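Local atomic coordinates of beta-phosphoglucomutase (Clostridium difficile, PDB entry 4GIB), a protein that probably interconverts beta-D-glucose 1-phosphate and beta-D-glucose 6-phosphate as a magnesium-dependent mutase of the HAD-like hydrolase superfamily. Residues A[65-70]-A[77-82]; A[46-51]-A[73-78]. One frame throughout, in Å; residues are numbered along the deposited sequence.

Contact 1 of 2, residues A[65-70]-A[77-82]; sequences ESLKGI and DRILEF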
ATOM      1  N   GLU A  65      -7.988   1.684 -11.200  1.00 44.09           N
ATOM      2  CA  GLU A  65      -8.184   2.107  -9.836  1.00 46.54           C
ATOM      3  C   GLU A  65      -8.671   0.938  -8.946  1.00 45.06           C
ATOM      4  O   GLU A  65      -8.804   1.118  -7.744  1.00 46.37           O
ATOM      5  CB  GLU A  65      -9.136   3.303  -9.785  1.00 49.99           C
ATOM      6  CG  GLU A  65      -8.746   4.373  -8.762  1.00 54.33           C
ATOM      7  CD  GLU A  65      -7.470   5.136  -9.159  1.00 55.30           C
ATOM      8  OE1 GLU A  65      -6.540   4.523  -9.733  1.00 51.04           O
ATOM      9  OE2 GLU A  65      -7.395   6.354  -8.883  1.00 56.85           O
ATOM     10  N   SER A  66      -8.919  -0.241  -9.555  1.00 43.74           N
ATOM     11  CA  SER A  66      -9.297  -1.496  -8.848  1.00 41.50           C
ATOM     12  C   SER A  66      -8.160  -2.547  -8.946  1.00 38.71           C
ATOM     13  O   SER A  66      -8.351  -3.741  -8.668  1.00 37.85           O
ATOM     14  CB  SER A  66     -10.532  -2.121  -9.458  1.00 42.20           C
ATOM     15  OG  SER A  66     -10.175  -2.881 -10.603  1.00 41.65           O
ATOM     16  N   LEU A  67      -7.009  -2.116  -9.434  1.00 36.02           N
ATOM     17  CA  LEU A  67      -5.828  -2.952  -9.483  1.00 33.33           C
ATOM     18  C   LEU A  67      -4.843  -2.368  -8.476  1.00 32.95           C
ATOM     19  O   LEU A  67      -3.886  -3.018  -8.078  1.00 31.46           O
ATOM     20  CB  LEU A  67      -5.197  -2.947 -10.870  1.00 32.04           C
ATOM     21  CG  LEU A  67      -6.030  -3.469 -12.025  1.00 29.12           C
ATOM     22  CD1 LEU A  67      -5.262  -3.241 -13.314  1.00 28.00           C
ATOM     23  CD2 LEU A  67      -6.369  -4.930 -11.821  1.00 19.88           C
ATOM     24  N   LYS A  68      -5.117  -1.133  -8.073  1.00 33.91           N
ATOM     25  CA  LYS A  68      -4.302  -0.388  -7.133  1.00 35.46           C
ATOM     26  C   LYS A  68      -4.184  -1.101  -5.799  1.00 34.14           C
ATOM     27  O   LYS A  68      -5.191  -1.469  -5.187  1.00 35.46           O
ATOM     28  CB  LYS A  68      -4.909   0.997  -6.928  1.00 37.55           C
ATOM     29  CG  LYS A  68      -4.075   1.935  -6.100  1.00 40.60           C
ATOM     30  CD  LYS A  68      -4.773   3.274  -5.932  1.00 41.71           C
ATOM     31  CE  LYS A  68      -4.026   4.159  -4.944  1.00 45.16           C
ATOM     32  NZ  LYS A  68      -2.632   4.465  -5.378  1.00 45.39           N
ATOM     33  N   GLY A  69      -2.945  -1.298  -5.354  1.00 31.44           N
ATOM     34  CA  GLY A  69      -2.683  -1.968  -4.090  1.00 29.58           C
ATOM     35  C   GLY A  69      -2.993  -3.456  -4.105  1.00 26.53           C
ATOM     36  O   GLY A  69      -3.112  -4.066  -3.053  1.00 25.99           O
ATOM     37  N   ILE A  70      -3.121  -4.039  -5.293  1.00 24.31           N
ATOM     38  CA  ILE A  70      -3.420  -5.468  -5.438  1.00 24.00           C
ATOM     39  C   ILE A  70      -2.141  -6.215  -5.873  1.00 22.43           C
ATOM     40  O   ILE A  70      -1.367  -5.700  -6.671  1.00 23.12           O
ATOM     41  CB  ILE A  70      -4.571  -5.710  -6.473  1.00 23.39           C
ATOM     42  CG1 ILE A  70      -5.843  -4.940  -6.097  1.00 24.81           C
ATOM     43  CG2 ILE A  70      -4.918  -7.164  -6.571  1.00 21.88           C
ATOM     44  CD1 ILE A  70      -6.491  -5.370  -4.743  1.00 19.61           C
ATOM     45  N   ASP A  77      -5.317 -11.499 -12.939  1.00 21.86           N
ATOM     46  CA  ASP A  77      -6.630 -12.178 -13.036  1.00 21.57           C
ATOM     47  C   ASP A  77      -7.778 -11.185 -13.194  1.00 21.86           C
ATOM     48  O   ASP A  77      -8.723 -11.437 -13.950  1.00 21.98           O
ATOM     49  CB  ASP A  77      -6.909 -13.091 -11.813  1.00 22.74           C
ATOM     50  CG  ASP A  77      -6.348 -14.499 -11.971  1.00 25.65           C
ATOM     51  OD1 ASP A  77      -5.779 -14.833 -13.037  1.00 32.09           O
ATOM     52  OD2 ASP A  77      -6.502 -15.301 -11.029  1.00 29.39           O
ATOM     53  N   ARG A  78      -7.717 -10.071 -12.475  1.00 21.70           N
ATOM     54  CA  ARG A  78      -8.735  -9.043 -12.615  1.00 23.10           C
ATOM     55  C   ARG A  78      -8.689  -8.399 -14.016  1.00 24.33           C
ATOM     56  O   ARG A  78      -9.721  -8.073 -14.587  1.00 26.71           O
ATOM     57  CB  ARG A  78      -8.601  -7.982 -11.522  1.00 24.30           C
ATOM     58  CG  ARG A  78      -8.896  -8.526 -10.152  1.00 24.50           C
ATOM     59  CD  ARG A  78      -8.857  -7.464  -9.089  1.00 22.86           C
ATOM     60  NE  ARG A  78      -8.973  -8.072  -7.774  1.00 23.61           N
ATOM     61  CZ  ARG A  78      -9.084  -7.399  -6.634  1.00 27.63           C
ATOM     62  NH1 ARG A  78      -9.098  -6.067  -6.635  1.00 28.63           N
ATOM     63  NH2 ARG A  78      -9.181  -8.064  -5.488  1.00 26.64           N
ATOM     64  N   ILE A  79      -7.500  -8.226 -14.576  1.00 22.92           N
ATOM     65  CA  ILE A  79      -7.405  -7.672 -15.919  1.00 23.53           C
ATOM     66  C   ILE A  79      -8.043  -8.648 -16.908  1.00 22.54           C
ATOM     67  O   ILE A  79      -8.852  -8.254 -17.741  1.00 23.48           O
ATOM     68  CB  ILE A  79      -5.951  -7.387 -16.334  1.00 22.86           C
ATOM     69  CG1 ILE A  79      -5.348  -6.303 -15.428  1.00 23.66           C
ATOM     70  CG2 ILE A  79      -5.901  -6.917 -17.780  1.00 22.65           C
ATOM     71  CD1 ILE A  79      -3.866  -6.067 -15.670  1.00 25.62           C
ATOM     72  N   LEU A  80      -7.699  -9.926 -16.794  1.00 20.94           N
ATOM     73  CA  LEU A  80      -8.258 -10.939 -17.694  1.00 20.56           C
ATOM     74  C   LEU A  80      -9.768 -11.052 -17.527  1.00 21.19           C
ATOM     75  O   LEU A  80     -10.484 -11.201 -18.499  1.00 24.77           O
ATOM     76  CB  LEU A  80      -7.562 -12.267 -17.485  1.00 19.31           C
ATOM     77  CG  LEU A  80      -6.069 -12.177 -17.751  1.00 15.71           C
ATOM     78  CD1 LEU A  80      -5.404 -13.489 -17.414  1.00 15.39           C
ATOM     79  CD2 LEU A  80      -5.760 -11.740 -19.194  1.00 13.07           C
ATOM     80  N   GLU A  81     -10.224 -10.986 -16.279  0.50 21.88           N
ATOM     81  CA  GLU A  81     -11.642 -10.967 -15.939  0.50 23.15           C
ATOM     82  C   GLU A  81     -12.368  -9.909 -16.740  0.50 24.01           C
ATOM     83  O   GLU A  81     -13.432 -10.152 -17.307  0.50 24.90           O
ATOM     84  CB  GLU A  81     -11.806 -10.558 -14.477  0.50 24.01           C
ATOM     85  CG  GLU A  81     -13.166  -9.887 -14.203  0.50 26.71           C
ATOM     86  CD  GLU A  81     -13.029  -8.627 -13.352  0.50 28.87           C
ATOM     87  OE1 GLU A  81     -14.054  -7.932 -13.139  0.50 33.79           O
ATOM     88  OE2 GLU A  81     -11.888  -8.301 -12.942  0.50 21.52           O
ATOM     89  N   PHE A  82     -11.782  -8.718 -16.763  1.00 23.63           N
ATOM     90  CA  PHE A  82     -12.376  -7.566 -17.457  1.00 27.08           C
ATOM     91  C   PHE A  82     -12.692  -7.918 -18.924  1.00 26.66           C
ATOM     92  O   PHE A  82     -13.601  -7.346 -19.512  1.00 28.61           O
ATOM     93  CB  PHE A  82     -11.469  -6.333 -17.336  1.00 26.41           C
ATOM     94  CG  PHE A  82     -12.013  -5.100 -18.028  1.00 36.08           C
ATOM     95  CD1 PHE A  82     -13.089  -4.391 -17.484  1.00 42.15           C
ATOM     96  CD2 PHE A  82     -11.428  -4.627 -19.203  1.00 40.85           C
ATOM     97  CE1 PHE A  82     -13.590  -3.262 -18.111  1.00 45.31           C
ATOM     98  CE2 PHE A  82     -11.925  -3.493 -19.839  1.00 46.71           C
ATOM     99  CZ  PHE A  82     -13.010  -2.810 -19.292  1.00 49.64           C
TER
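The side chain of I70 lies across the guanidinium of R78, its methyl CG2 standing 4.2 Å above the centre of the plane. The two side chains cross at about a right angle, and the other branch of the isoleucine reaches the terminal nitrogen, with I70 CD1 3.3 Å from R78 NH1. That nitrogen also donates, near the guanidinium plane, to a backbone acceptor: R78 NH1 to S66 O is 3.2 Å with an N-H...O angle of 150°. Seen from the acceptor, the donor is tilted 25° from the carbonyl plane. With CG beside its backbone N (chi1 -66°) and the chain extended from CG to NE, R78 carries its charge back toward the start of its helix and onto the loop. One edge is thus tied to S66 while E74, a turn earlier, takes NE in a salt bridge through the anti lone pair of OE2; two partners in different directions should restrict rotation of the group.

Beside this polar grip is an apolar one. L67 sends CD1 to I79 CG1 (3.7 Å), the side chains crossing nearly at right angles, while L67 CD2 packs on R78 CB (3.8 Å). Between L67 and I70 the chain makes a type II turn, closed by I70 N to L67 O at 3.1 Å, with G69 at positive phi. K68, at the turn, starts off away from the helix, and its NZ makes salt bridges with D34 and D195, two residues of the sodium site. L67 to I70 are predicted substrate-binding residues, consistent with the cap-domain substrate-specificity loop of beta-phosphoglucomutases, here braced by helix 72-82.

Contact 2 of 2, residues A[46-51]-A[73-78]; sequences MAWRKL and MESLDR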
ATOM      1  N   MET A  46       1.156   1.609 -16.414  1.00 20.85           N
ATOM      2  CA  MET A  46       1.867   1.619 -17.690  1.00 22.27           C
ATOM      3  C   MET A  46       2.317   0.206 -18.037  1.00 22.77           C
ATOM      4  O   MET A  46       2.231  -0.215 -19.200  1.00 22.18           O
ATOM      5  CB  MET A  46       3.088   2.548 -17.628  1.00 22.84           C
ATOM      6  CG  MET A  46       2.737   4.020 -17.654  1.00 27.14           C
ATOM      7  SD  MET A  46       4.171   5.105 -17.623  1.00 34.88           S
ATOM      8  CE  MET A  46       4.708   4.944 -15.939  1.00 33.34           C
ATOM      9  N   ALA A  47       2.801  -0.517 -17.019  1.00 21.04           N
ATOM     10  CA  ALA A  47       3.270  -1.890 -17.192  1.00 20.49           C
ATOM     11  C   ALA A  47       2.120  -2.850 -17.490  1.00 21.68           C
ATOM     12  O   ALA A  47       2.260  -3.729 -18.353  1.00 20.80           O
ATOM     13  CB  ALA A  47       4.045  -2.360 -15.959  1.00 20.50           C
ATOM     14  N   TRP A  48       1.000  -2.702 -16.778  1.00 19.61           N
ATOM     15  CA  TRP A  48      -0.148  -3.574 -17.013  1.00 20.92           C
ATOM     16  C   TRP A  48      -0.798  -3.250 -18.359  1.00 23.34           C
ATOM     17  O   TRP A  48      -1.185  -4.170 -19.108  1.00 24.28           O
ATOM     18  CB  TRP A  48      -1.196  -3.500 -15.887  1.00 20.83           C
ATOM     19  CG  TRP A  48      -0.871  -4.272 -14.624  1.00 19.92           C
ATOM     20  CD1 TRP A  48      -0.822  -3.779 -13.356  1.00 20.29           C
ATOM     21  CD2 TRP A  48      -0.552  -5.678 -14.518  1.00 18.34           C
ATOM     22  NE1 TRP A  48      -0.502  -4.779 -12.470  1.00 22.27           N
ATOM     23  CE2 TRP A  48      -0.338  -5.954 -13.156  1.00 17.59           C
ATOM     24  CE3 TRP A  48      -0.435  -6.724 -15.446  1.00 21.31           C
ATOM     25  CZ2 TRP A  48       0.000  -7.234 -12.690  1.00 22.42           C
ATOM     26  CZ3 TRP A  48      -0.100  -7.994 -14.987  1.00 21.58           C
ATOM     27  CH2 TRP A  48       0.119  -8.238 -13.620  1.00 18.09           C
ATOM     28  N   ARG A  49      -0.898  -1.961 -18.677  0.70 22.68           N
ATOM     29  CA  ARG A  49      -1.500  -1.548 -19.934  0.70 25.06           C
ATOM     30  C   ARG A  49      -0.835  -2.200 -21.151  0.70 25.28           C
ATOM     31  O   ARG A  49      -1.517  -2.616 -22.075  0.70 26.64           O
ATOM     32  CB  ARG A  49      -1.449  -0.039 -20.070  0.70 27.53           C
ATOM     33  CG  ARG A  49      -2.130   0.473 -21.297  0.70 30.15           C
ATOM     34  CD  ARG A  49      -2.105   1.966 -21.319  0.70 35.78           C
ATOM     35  NE  ARG A  49      -0.744   2.494 -21.351  0.70 36.39           N
ATOM     36  CZ  ARG A  49      -0.457   3.789 -21.346  0.70 37.55           C
ATOM     37  NH1 ARG A  49      -1.434   4.682 -21.297  0.70 38.47           N
ATOM     38  NH2 ARG A  49       0.809   4.189 -21.382  0.70 40.96           N
ATOM     39  N   LYS A  50       0.492  -2.280 -21.150  1.00 26.77           N
ATOM     40  CA  LYS A  50       1.240  -2.884 -22.268  1.00 27.97           C
ATOM     41  C   LYS A  50       0.911  -4.381 -22.434  1.00 26.55           C
ATOM     42  O   LYS A  50       0.705  -4.857 -23.542  1.00 29.37           O
ATOM     43  CB  LYS A  50       2.745  -2.676 -22.073  1.00 29.59           C
ATOM     44  CG  LYS A  50       3.612  -3.186 -23.211  1.00 32.90           C
ATOM     45  CD  LYS A  50       5.083  -2.852 -22.980  1.00 37.17           C
ATOM     46  CE  LYS A  50       5.953  -3.469 -24.065  1.00 40.25           C
ATOM     47  NZ  LYS A  50       7.398  -3.273 -23.803  1.00 41.68           N
ATOM     48  N   LEU A  51       0.851  -5.108 -21.330  1.00 25.34           N
ATOM     49  CA  LEU A  51       0.530  -6.539 -21.369  1.00 23.60           C
ATOM     50  C   LEU A  51      -0.942  -6.768 -21.687  1.00 22.43           C
ATOM     51  O   LEU A  51      -1.275  -7.701 -22.378  1.00 21.93           O
ATOM     52  CB  LEU A  51       0.864  -7.194 -20.027  1.00 23.95           C
ATOM     53  CG  LEU A  51       0.779  -8.730 -20.013  1.00 26.03           C
ATOM     54  CD1 LEU A  51       1.979  -9.349 -20.825  1.00 25.35           C
ATOM     55  CD2 LEU A  51       0.795  -9.219 -18.603  1.00 28.37           C
ATOM     56  N   MET A  73      -0.277 -11.404  -9.278  1.00 23.48           N
ATOM     57  CA  MET A  73      -1.108 -12.421  -9.934  1.00 23.02           C
ATOM     58  C   MET A  73      -2.609 -12.145  -9.793  1.00 24.01           C
ATOM     59  O   MET A  73      -3.388 -12.431 -10.725  1.00 25.07           O
ATOM     60  CB  MET A  73      -0.735 -13.814  -9.442  1.00 25.31           C
ATOM     61  CG  MET A  73       0.749 -14.184  -9.753  1.00 28.71           C
ATOM     62  SD  MET A  73       1.141 -14.219 -11.533  1.00 35.54           S
ATOM     63  CE  MET A  73       0.125 -15.616 -12.023  1.00 27.54           C
ATOM     64  N   GLU A  74      -3.034 -11.585  -8.664  1.00 22.63           N
ATOM     65  CA  GLU A  74      -4.440 -11.240  -8.515  1.00 24.22           C
ATOM     66  C   GLU A  74      -4.782 -10.130  -9.499  1.00 24.13           C
ATOM     67  O   GLU A  74      -5.839 -10.178 -10.148  1.00 25.62           O
ATOM     68  CB  GLU A  74      -4.777 -10.803  -7.088  1.00 24.86           C
ATOM     69  CG  GLU A  74      -6.227 -10.350  -6.893  1.00 28.40           C
ATOM     70  CD  GLU A  74      -7.271 -11.411  -7.270  1.00 30.23           C
ATOM     71  OE1 GLU A  74      -6.934 -12.614  -7.278  1.00 31.08           O
ATOM     72  OE2 GLU A  74      -8.442 -11.035  -7.540  1.00 29.87           O
ATOM     73  N   SER A  75      -3.877  -9.148  -9.615  1.00 22.55           N
ATOM     74  CA  SER A  75      -4.050  -8.020 -10.523  1.00 21.48           C
ATOM     75  C   SER A  75      -4.212  -8.505 -11.945  1.00 20.42           C
ATOM     76  O   SER A  75      -5.067  -8.012 -12.660  1.00 20.78           O
ATOM     77  CB  SER A  75      -2.858  -7.049 -10.440  1.00 21.89           C
ATOM     78  OG  SER A  75      -2.745  -6.508  -9.147  1.00 23.66           O
ATOM     79  N   LEU A  76      -3.398  -9.482 -12.342  1.00 19.46           N
ATOM     80  CA  LEU A  76      -3.474 -10.048 -13.677  1.00 19.05           C
ATOM     81  C   LEU A  76      -4.835 -10.723 -13.912  1.00 20.18           C
ATOM     82  O   LEU A  76      -5.426 -10.542 -14.970  1.00 21.74           O
ATOM     83  CB  LEU A  76      -2.296 -11.022 -13.957  1.00 17.04           C
ATOM     84  CG  LEU A  76      -2.306 -11.743 -15.321  1.00 15.28           C
ATOM     85  CD1 LEU A  76      -2.358 -10.743 -16.471  1.00 13.98           C
ATOM     86  CD2 LEU A  76      -1.109 -12.683 -15.493  1.00 15.62           C
ATOM     87  N   ASP A  77      -5.317 -11.499 -12.939  1.00 21.86           N
ATOM     88  CA  ASP A  77      -6.630 -12.178 -13.036  1.00 21.57           C
ATOM     89  C   ASP A  77      -7.778 -11.185 -13.194  1.00 21.86           C
ATOM     90  O   ASP A  77      -8.723 -11.437 -13.950  1.00 21.98           O
ATOM     91  CB  ASP A  77      -6.909 -13.091 -11.813  1.00 22.74           C
ATOM     92  CG  ASP A  77      -6.348 -14.499 -11.971  1.00 25.65           C
ATOM     93  OD1 ASP A  77      -5.779 -14.833 -13.037  1.00 32.09           O
ATOM     94  OD2 ASP A  77      -6.502 -15.301 -11.029  1.00 29.39           O
ATOM     95  N   ARG A  78      -7.717 -10.071 -12.475  1.00 21.70           N
ATOM     96  CA  ARG A  78      -8.735  -9.043 -12.615  1.00 23.10           C
ATOM     97  C   ARG A  78      -8.689  -8.399 -14.016  1.00 24.33           C
ATOM     98  O   ARG A  78      -9.721  -8.073 -14.587  1.00 26.71           O
ATOM     99  CB  ARG A  78      -8.601  -7.982 -11.522  1.00 24.30           C
ATOM    100  CG  ARG A  78      -8.896  -8.526 -10.152  1.00 24.50           C
ATOM    101  CD  ARG A  78      -8.857  -7.464  -9.089  1.00 22.86           C
ATOM    102  NE  ARG A  78      -8.973  -8.072  -7.774  1.00 23.61           N
ATOM    103  CZ  ARG A  78      -9.084  -7.399  -6.634  1.00 27.63           C
ATOM    104  NH1 ARG A  78      -9.098  -6.067  -6.635  1.00 28.63           N
ATOM    105  NH2 ARG A  78      -9.181  -8.064  -5.488  1.00 26.64           N
TER
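Helices 41-53 and 72-82 run in the same general sense with W48 and L76 nearest, their CA atoms 8.0 Å apart, and the axes of the two segments cross at -47° with a closest approach of 11.6 Å. The separation is bridged chiefly by the W48 indole, which projects from its helix so that the six-membered ring does most of the touching. W48 CZ2 meets S75 CB at 3.6 Å and W48 CH2 meets L76 CB at 3.7 Å. The ring therefore bears on the start of two successive side chains, against the backbone of the turn. L76 has CG opposite its backbone N (chi1 177°), which brings a methyl round to the same ring: L76 CD1 is 3.9 Å from W48 CZ3. The same methyl has L51 CD2 as a further neighbour at 4.1 Å, the two leucines crossing at about a right angle.

S75 offers carbon to the indole and uses its hydroxyl elsewhere, in a hydrogen bond with S71 O. K101, from helix 91-109, makes a cation-pi contact with W48, and L51 also touches M97 of that helix, which thus adjoins both side chains that helix 41-53 brings to the contact.

All four touching side chains are buried. The interface between the two segments therefore rests on apolar packing, with no hydrogen bond across it, and the predicted substrate-binding residues W48 and S75 meet through ring and methylene carbon.

How the contacts relate
Contacts 1 and 2 have centres 7 Å apart and use the same helix, 72-82, sharing D77 and R78. Three close approaches join them: I79 CD1 comes within 3.5 Å of W48 CE3, L67 CD2 within 3.4 Å of S75 O, and I70 O within 2.9 Å of S75 OG. Helix 72-82 thus meets the 65-70 loop and helix 41-53 on adjoining sides, and I79 touches both. Predicted substrate-binding residues occur in both contacts. Contact 1 is nearer the metal: the side chain of I70 is about 10 Å from a bound sodium ion, that of S75 about 12 Å. In contact 2 the W48 side chain lies about 6 Å from a bound phosphate, probably from crystallisation.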